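Local coordinates for protein nickel-dependent hydrogenase large subunit (Allochromatium vinosum, PDB 3MYR) that oxidises molecular hydrogen at a nickel-iron centre as the large subunit of a membrane-bound heterodimeric hydrogenase, probably recycling hydrogen released by nitrogenase, at residues R18-M23 and Y364-V369; A29-S34 and A529-H534; H330-Y335 and Y373-A378. All blocks are in the same frame, centred on the assembly; numbering follows the deposited sequence.

Overall arrangement
All three contacts lie on the same side of the chain's centre and touch one another. Interactions 1 and 2 share the N-terminal antiparallel sheet: strand 17-24 meets loop residues 364-369, and its neighbour, strand 27-35, meets the end of helix 525-531. Interaction 3 joins two parts of the long loop between strands 324-327 and 378-381, and Ser-34 OG bonds to Tyr-373 O to tie it to the sheet. It is the most fully buried, rich in aromatic rings, and reaches the magnesium site. Interaction 1, also largely buried, turns on an arginine-glutamate pair of the strand whose carboxylate takes a backbone N-H of the loop. Interaction 2 is small, partly buried, and joined by one glutamine amide and a small apolar contact.

Interaction 1: R18-M23 and Y364-V369; sequences RIEAQM and YKQLDV
Glu-20 reaches from strand 17-24 to the loop 364-369, where the syn lone pair of its OE1 takes the backbone N-H of Leu-367, with N to OE1 2.8 Å and a nearly straight 167° at the hydrogen. Arg-18, on the same face of the strand, grips that oxygen side-on with both NE and NH2; the NE to OE1 distance is 2.6 Å. OE1 lies in the guanidinium plane, while the arginine meets that oxygen on its anti side, somewhat out of the carboxylate plane. With CG anti to the backbone N (chi1 160°) and the chain extended to NE, the arginine slides past Leu-367 in the opposite direction, its CD 3.5 Å from Leu-367 CD1. One face of the guanidinium is covered by Tyr-364, whose CE2 sits over its centre, 3.5 Å from Arg-18 CZ, the two planes being 63° apart. At the guanidinium edge, Arg-18 NH2 comes 2.8 Å from Lys-365 O, and a water accepts from NH1 while donating to Tyr-364 O. Asp-8 makes a salt bridge with NH1, and Arg-4 one with Glu-20 OE2. Three donors thus converge on one buried carboxylate oxygen. This probably favours the ionised form of Glu-20, and the two-nitrogen grip would restrict rotation of both groups, so the charge pair can fix the loop's backbone at Leu-367.

Interaction 2: A29-S34 and A529-H534; sequences AQAYSS and ALQDNH
Segment 29-34 of strand 27-35 passes the C-terminal end of helix 525-531 with the CA atoms of Gln-30 and Gln-531 5.9 Å apart, and a classic beta bulge interrupts the strand here, Ala-29 and Gln-30 both facing Gln-22. Gln-531 is the main side chain. Its CG lies anti to the carbonyl carbon (chi1 -68°) and the chain then runs extended, which carries the amide off the helix and onto the strand backbone. There OE1 accepts the N-H of Ala-31, with Ala-31 N to Gln-531 OE1 2.8 Å and an angle of 170° at the hydrogen. The donor lies in the carbonyl plane, on a lone pair of OE1. On its way the same side chain brushes the strand, Gln-531 CG standing 3.8 Å from Ala-29 O. The amide planes of Gln-30 and Gln-531 lie roughly over each other, 27° apart. Ala-31 points its methyl at the helix, where CB meets Leu-530 CB at 3.7 Å. Leu-530 also packs on Ile-19 of the adjoining strand and on helix 543-551. Arg-517 adds a hydrogen bond to Ala-31 O and a weak one to Gln-531 OE1. What results is plain sheet-to-helix packing: an outermost strand of the three-stranded antiparallel N-terminal sheet, disturbed by a bulge, is joined to helix 525-531, late in the chain, by a glutamine that binds its main chain.

Interaction 3: H330-Y335 and Y373-A378; sequences HSWYEY and YSWLKA
Trp-332 and Trp-375 meet edge to face, the six-membered ring of Trp-332 directed at the five-membered ring of Trp-375 with planes 68° apart and Trp-332 CE3 3.6 Å from Trp-375 CD1. Trp-332 CB sits over the six-membered ring of Trp-375, 3.9 Å from its centroid in a CH-pi contact, and with CG beside the backbone N (chi1 -69°) the indole lays one face against the backbone of Tyr-373 and Ser-374. Polar groups between the two parts of the loop are paired in series. Tyr-373 N donates to His-330 O at 3.0 Å from well above the carbonyl plane, and Trp-332 N reaches Ser-374 O, also at 3.0 Å. Two hydroxyls then serve the next carbonyls: Ser-331 OG donates to Leu-376 O at 2.7 Å, and Tyr-333 OH to Trp-375 O at 2.6 Å, lying in that carbonyl plane. Tyr-333 also receives the edge of Trp-375 on its face, completing an aromatic cluster. Ser-374 OG takes the N-H of Leu-376 in an ST turn. Lys-377, its side chain about 4 Å from the magnesium ion, shares a water with Tyr-335 OH and bonds through NZ to Gln-349 O, while Tyr-335 OH also bonds to Glu-326 O and Trp-375 NE1 to Gly-84 O of the small subunit. Tyr-333, Trp-375 and Leu-376 pack on helix 556-560, Trp-375 and Ser-374 bond to Gly-35 of strand 27-35, and Ala-378 starts strand 378-381 by pairing with Phe-327 of strand 324-327.

Interaction 1: R18-M23 and Y364-V369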
# COMPACT_ATOMS: atom_id res chain seq x y z
N ARG B 18 -16.84 -1.09 1.93
CA ARG B 18 -18.26 -0.85 1.65
C ARG B 18 -18.68 0.32 2.59
O ARG B 18 -18.30 0.31 3.79
CB ARG B 18 -19.09 -2.13 1.95
CG ARG B 18 -20.63 -1.88 2.17
CD ARG B 18 -21.28 -3.22 2.45
NE ARG B 18 -22.73 -3.21 2.27
CZ ARG B 18 -23.39 -3.73 1.24
NH1 ARG B 18 -22.72 -4.31 0.25
NH2 ARG B 18 -24.74 -3.70 1.24
N ILE B 19 -19.36 1.33 2.04
CA ILE B 19 -20.00 2.38 2.84
C ILE B 19 -21.51 2.24 2.74
O ILE B 19 -22.04 2.07 1.61
CB ILE B 19 -19.60 3.80 2.34
CG1 ILE B 19 -18.07 3.99 2.39
CG2 ILE B 19 -20.35 4.91 3.14
CD1 ILE B 19 -17.54 4.05 3.79
N GLU B 20 -22.21 2.28 3.90
CA GLU B 20 -23.67 2.41 3.90
C GLU B 20 -24.00 3.73 4.57
O GLU B 20 -23.30 4.15 5.51
CB GLU B 20 -24.31 1.22 4.60
CG GLU B 20 -24.06 -0.07 3.78
CD GLU B 20 -24.88 -1.30 4.26
OE1 GLU B 20 -24.73 -2.42 3.69
OE2 GLU B 20 -25.66 -1.12 5.22
N ALA B 21 -25.01 4.44 4.05
CA ALA B 21 -25.38 5.74 4.59
C ALA B 21 -26.91 5.80 4.77
O ALA B 21 -27.69 5.51 3.83
CB ALA B 21 -24.92 6.84 3.64
N GLN B 22 -27.34 6.16 5.97
CA GLN B 22 -28.74 6.43 6.22
C GLN B 22 -28.96 7.90 5.87
O GLN B 22 -28.32 8.80 6.47
CB GLN B 22 -29.09 6.15 7.69
CG GLN B 22 -30.59 6.49 8.05
CD GLN B 22 -31.59 5.68 7.21
OE1 GLN B 22 -32.42 6.27 6.49
NE2 GLN B 22 -31.48 4.35 7.23
N MET B 23 -29.79 8.13 4.86
CA MET B 23 -30.03 9.45 4.33
C MET B 23 -31.20 10.08 5.07
O MET B 23 -32.19 9.38 5.37
CB MET B 23 -30.37 9.38 2.84
CG MET B 23 -29.24 8.81 1.94
SD MET B 23 -27.62 9.59 2.29
CE MET B 23 -27.85 11.20 1.54
N TYR B 364 -26.05 -10.44 -0.37
CA TYR B 364 -26.88 -9.57 0.44
C TYR B 364 -26.88 -8.17 -0.12
O TYR B 364 -25.98 -7.82 -0.89
CB TYR B 364 -26.35 -9.56 1.85
CG TYR B 364 -24.94 -8.98 2.00
CD1 TYR B 364 -23.82 -9.83 2.20
CD2 TYR B 364 -24.72 -7.59 1.99
CE1 TYR B 364 -22.56 -9.31 2.44
CE2 TYR B 364 -23.43 -7.07 2.21
CZ TYR B 364 -22.35 -7.93 2.42
OH TYR B 364 -21.06 -7.45 2.64
N LYS B 365 -27.89 -7.38 0.25
CA LYS B 365 -28.02 -5.99 -0.21
C LYS B 365 -27.74 -4.99 0.93
O LYS B 365 -27.47 -3.83 0.67
CB LYS B 365 -29.45 -5.72 -0.79
CG LYS B 365 -29.90 -6.67 -1.91
CD LYS B 365 -28.91 -6.65 -3.09
CE LYS B 365 -29.43 -5.76 -4.26
NZ LYS B 365 -28.36 -5.40 -5.29
N GLN B 366 -27.84 -5.43 2.18
CA GLN B 366 -27.63 -4.54 3.34
C GLN B 366 -26.85 -5.26 4.42
O GLN B 366 -27.19 -6.38 4.76
CB GLN B 366 -28.96 -4.18 4.01
CG GLN B 366 -29.88 -3.34 3.19
CD GLN B 366 -29.79 -1.86 3.59
OE1 GLN B 366 -30.09 -1.48 4.78
NE2 GLN B 366 -29.41 -1.02 2.62
N LEU B 367 -25.90 -4.59 5.04
CA LEU B 367 -25.36 -5.10 6.30
C LEU B 367 -26.41 -5.12 7.42
O LEU B 367 -27.41 -4.43 7.37
CB LEU B 367 -24.21 -4.23 6.76
CG LEU B 367 -23.00 -4.37 5.82
CD1 LEU B 367 -22.18 -3.05 5.81
CD2 LEU B 367 -22.12 -5.53 6.11
N ASP B 368 -26.14 -5.87 8.48
CA ASP B 368 -26.89 -5.67 9.68
C ASP B 368 -25.91 -4.99 10.65
O ASP B 368 -24.94 -5.57 11.12
CB ASP B 368 -27.38 -7.05 10.18
CG ASP B 368 -28.09 -6.99 11.55
OD1 ASP B 368 -28.00 -6.02 12.33
OD2 ASP B 368 -28.73 -7.98 11.85
N VAL B 369 -26.26 -3.78 11.04
CA VAL B 369 -25.37 -2.90 11.71
C VAL B 369 -25.68 -2.92 13.23
O VAL B 369 -25.02 -2.26 14.02
CB VAL B 369 -25.60 -1.56 10.97
CG1 VAL B 369 -26.58 -0.52 11.60
CG2 VAL B 369 -24.63 -1.22 9.95
O HOH W 1 -24.79 -5.37 -1.47

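Interaction 2: A29-S34 and A529-H534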
# COMPACT_ATOMS: atom_id res chain seq x y z
N ALA B 29 -27.31 11.19 7.30
CA ALA B 29 -27.66 11.23 8.75
C ALA B 29 -26.76 10.30 9.58
O ALA B 29 -26.25 10.71 10.61
CB ALA B 29 -29.16 10.91 8.99
N GLN B 30 -26.56 9.06 9.12
CA GLN B 30 -25.60 8.13 9.75
C GLN B 30 -24.82 7.44 8.65
O GLN B 30 -25.39 7.05 7.61
CB GLN B 30 -26.27 7.05 10.62
CG GLN B 30 -26.98 7.49 11.93
CD GLN B 30 -26.00 7.87 13.09
OE1 GLN B 30 -25.72 9.06 13.30
NE2 GLN B 30 -25.53 6.86 13.86
N ALA B 31 -23.52 7.24 8.87
CA ALA B 31 -22.70 6.48 7.95
C ALA B 31 -22.08 5.25 8.65
O ALA B 31 -21.78 5.27 9.86
CB ALA B 31 -21.61 7.38 7.36
N TYR B 32 -21.87 4.19 7.88
CA TYR B 32 -21.27 2.94 8.39
C TYR B 32 -20.15 2.52 7.43
O TYR B 32 -20.34 2.57 6.19
CB TYR B 32 -22.31 1.81 8.52
CG TYR B 32 -23.45 2.22 9.38
CD1 TYR B 32 -23.48 1.88 10.75
CD2 TYR B 32 -24.48 3.00 8.86
CE1 TYR B 32 -24.51 2.30 11.57
CE2 TYR B 32 -25.55 3.42 9.69
CZ TYR B 32 -25.53 3.08 11.03
OH TYR B 32 -26.59 3.46 11.86
N SER B 33 -18.98 2.23 8.02
CA SER B 33 -17.76 1.85 7.30
C SER B 33 -17.52 0.34 7.55
O SER B 33 -17.45 -0.12 8.71
CB SER B 33 -16.56 2.63 7.85
OG SER B 33 -15.39 2.15 7.19
N SER B 34 -17.44 -0.44 6.47
CA SER B 34 -17.31 -1.87 6.56
C SER B 34 -16.20 -2.42 5.67
O SER B 34 -16.26 -2.26 4.46
CB SER B 34 -18.62 -2.50 6.10
OG SER B 34 -18.44 -3.91 6.08
N ALA B 529 -16.79 11.56 9.71
CA ALA B 529 -16.48 12.52 8.64
C ALA B 529 -17.69 12.69 7.67
O ALA B 529 -18.01 13.81 7.28
CB ALA B 529 -15.24 12.07 7.86
N LEU B 530 -18.24 11.58 7.19
CA LEU B 530 -19.42 11.60 6.36
C LEU B 530 -20.62 12.19 7.09
O LEU B 530 -21.48 12.82 6.44
CB LEU B 530 -19.78 10.19 5.90
CG LEU B 530 -18.67 9.65 4.91
CD1 LEU B 530 -19.05 8.25 4.39
CD2 LEU B 530 -18.45 10.62 3.72
N GLN B 531 -20.70 11.97 8.43
CA GLN B 531 -21.78 12.54 9.19
C GLN B 531 -21.58 14.05 9.36
O GLN B 531 -22.49 14.72 9.77
CB GLN B 531 -21.97 11.83 10.54
CG GLN B 531 -22.48 10.42 10.29
CD GLN B 531 -22.40 9.48 11.49
OE1 GLN B 531 -22.63 8.28 11.34
NE2 GLN B 531 -22.08 10.01 12.66
N ASP B 532 -20.40 14.59 9.03
CA ASP B 532 -20.13 16.03 9.23
C ASP B 532 -20.41 16.86 7.92
O ASP B 532 -19.58 16.96 7.00
CB ASP B 532 -18.69 16.22 9.76
CG ASP B 532 -18.20 17.67 9.67
OD1 ASP B 532 -16.97 17.90 9.53
OD2 ASP B 532 -19.03 18.59 9.80
N ASN B 533 -21.62 17.40 7.82
CA ASN B 533 -21.93 18.40 6.78
C ASN B 533 -21.89 17.86 5.34
O ASN B 533 -21.38 18.50 4.42
CB ASN B 533 -21.01 19.63 6.98
CG ASN B 533 -21.50 20.88 6.21
OD1 ASN B 533 -20.73 21.86 6.00
ND2 ASN B 533 -22.75 20.86 5.78
N HIS B 534 -22.37 16.63 5.12
CA HIS B 534 -22.44 16.12 3.74
C HIS B 534 -23.84 16.04 3.18
O HIS B 534 -24.69 15.46 3.79
CB HIS B 534 -21.78 14.73 3.62
CG HIS B 534 -20.29 14.75 3.78
ND1 HIS B 534 -19.42 14.38 2.77
CD2 HIS B 534 -19.51 15.19 4.80
CE1 HIS B 534 -18.16 14.61 3.14
NE2 HIS B 534 -18.19 15.10 4.37

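Interaction 3: H330-Y335 and Y373-A378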
# COMPACT_ATOMS: atom_id res chain seq x y z
N HIS B 330 -18.77 -4.01 17.32
CA HIS B 330 -19.40 -4.01 15.98
C HIS B 330 -18.47 -4.59 14.89
O HIS B 330 -18.52 -4.15 13.75
CB HIS B 330 -19.85 -2.61 15.58
CG HIS B 330 -21.08 -2.16 16.31
ND1 HIS B 330 -21.04 -1.31 17.40
CD2 HIS B 330 -22.38 -2.53 16.16
CE1 HIS B 330 -22.28 -1.10 17.84
NE2 HIS B 330 -23.11 -1.82 17.10
N SER B 331 -17.68 -5.61 15.27
CA SER B 331 -16.69 -6.25 14.39
C SER B 331 -16.93 -7.75 14.44
O SER B 331 -17.46 -8.27 15.43
CB SER B 331 -15.26 -5.96 14.89
OG SER B 331 -15.09 -4.55 15.05
N TRP B 332 -16.52 -8.44 13.38
CA TRP B 332 -16.76 -9.87 13.23
C TRP B 332 -15.73 -10.75 13.92
O TRP B 332 -15.06 -11.57 13.26
CB TRP B 332 -16.87 -10.16 11.74
CG TRP B 332 -18.12 -9.57 11.16
CD1 TRP B 332 -19.38 -9.64 11.69
CD2 TRP B 332 -18.25 -8.90 9.90
NE1 TRP B 332 -20.29 -9.03 10.86
CE2 TRP B 332 -19.64 -8.56 9.75
CE3 TRP B 332 -17.36 -8.61 8.85
CZ2 TRP B 332 -20.15 -7.91 8.59
CZ3 TRP B 332 -17.87 -7.93 7.68
CH2 TRP B 332 -19.26 -7.60 7.57
N TYR B 333 -15.59 -10.58 15.24
CA TYR B 333 -14.57 -11.23 16.03
C TYR B 333 -15.22 -11.70 17.35
O TYR B 333 -16.29 -11.16 17.81
CB TYR B 333 -13.40 -10.28 16.37
CG TYR B 333 -12.58 -9.89 15.14
CD1 TYR B 333 -12.87 -8.70 14.44
CD2 TYR B 333 -11.59 -10.74 14.64
CE1 TYR B 333 -12.18 -8.36 13.29
CE2 TYR B 333 -10.89 -10.42 13.48
CZ TYR B 333 -11.22 -9.23 12.78
OH TYR B 333 -10.51 -8.85 11.64
N GLU B 334 -14.56 -12.67 17.95
CA GLU B 334 -14.95 -13.15 19.28
C GLU B 334 -13.76 -12.92 20.26
O GLU B 334 -12.60 -13.22 19.95
CB GLU B 334 -15.30 -14.63 19.13
CG GLU B 334 -16.19 -15.21 20.18
CD GLU B 334 -17.66 -14.81 20.02
OE1 GLU B 334 -18.27 -14.48 21.05
OE2 GLU B 334 -18.20 -14.84 18.89
N TYR B 335 -14.05 -12.32 21.41
CA TYR B 335 -13.07 -12.17 22.48
C TYR B 335 -13.48 -13.12 23.61
O TYR B 335 -14.60 -13.07 24.09
CB TYR B 335 -13.09 -10.73 23.05
CG TYR B 335 -12.33 -9.66 22.29
CD1 TYR B 335 -11.56 -9.96 21.15
CD2 TYR B 335 -12.40 -8.31 22.71
CE1 TYR B 335 -10.88 -8.95 20.46
CE2 TYR B 335 -11.71 -7.31 22.04
CZ TYR B 335 -10.94 -7.65 20.92
OH TYR B 335 -10.22 -6.70 20.30
N TYR B 373 -20.39 -5.46 11.88
CA TYR B 373 -20.65 -5.06 10.50
C TYR B 373 -19.36 -4.79 9.69
O TYR B 373 -19.39 -4.16 8.59
CB TYR B 373 -21.68 -3.88 10.43
CG TYR B 373 -21.23 -2.52 11.03
CD1 TYR B 373 -21.68 -2.08 12.28
CD2 TYR B 373 -20.37 -1.67 10.29
CE1 TYR B 373 -21.30 -0.82 12.79
CE2 TYR B 373 -19.98 -0.42 10.77
CZ TYR B 373 -20.45 -0.02 12.04
OH TYR B 373 -20.04 1.16 12.52
N SER B 374 -18.22 -5.28 10.22
CA SER B 374 -16.95 -5.04 9.62
C SER B 374 -15.89 -6.05 10.05
O SER B 374 -15.92 -6.55 11.17
CB SER B 374 -16.44 -3.60 9.98
OG SER B 374 -15.16 -3.31 9.29
N TRP B 375 -14.89 -6.27 9.17
CA TRP B 375 -13.73 -7.05 9.51
C TRP B 375 -12.70 -6.18 10.20
O TRP B 375 -11.73 -6.73 10.69
CB TRP B 375 -13.09 -7.80 8.33
CG TRP B 375 -13.88 -9.02 7.91
CD1 TRP B 375 -14.54 -9.20 6.73
CD2 TRP B 375 -14.01 -10.23 8.63
NE1 TRP B 375 -15.14 -10.45 6.69
CE2 TRP B 375 -14.86 -11.09 7.88
CE3 TRP B 375 -13.59 -10.65 9.92
CZ2 TRP B 375 -15.19 -12.39 8.31
CZ3 TRP B 375 -13.91 -11.96 10.33
CH2 TRP B 375 -14.73 -12.80 9.55
N LEU B 376 -12.95 -4.87 10.31
CA LEU B 376 -12.03 -4.01 11.11
C LEU B 376 -12.37 -4.06 12.57
O LEU B 376 -13.55 -3.91 12.93
CB LEU B 376 -12.02 -2.52 10.65
CG LEU B 376 -11.34 -2.26 9.27
CD1 LEU B 376 -12.25 -2.79 8.10
CD2 LEU B 376 -11.22 -0.72 9.17
N LYS B 377 -11.36 -4.28 13.43
CA LYS B 377 -11.49 -3.94 14.86
C LYS B 377 -11.68 -2.41 15.03
O LYS B 377 -11.40 -1.64 14.10
CB LYS B 377 -10.27 -4.41 15.64
CG LYS B 377 -10.12 -5.94 15.67
CD LYS B 377 -8.87 -6.32 16.42
CE LYS B 377 -8.71 -7.85 16.41
NZ LYS B 377 -7.38 -8.28 17.02
N ALA B 378 -12.16 -1.98 16.22
CA ALA B 378 -12.34 -0.57 16.54
C ALA B 378 -11.33 -0.04 17.58
O ALA B 378 -11.55 -0.23 18.77
CB ALA B 378 -13.78 -0.30 16.99
O HOH W 2 -7.53 -7.59 19.88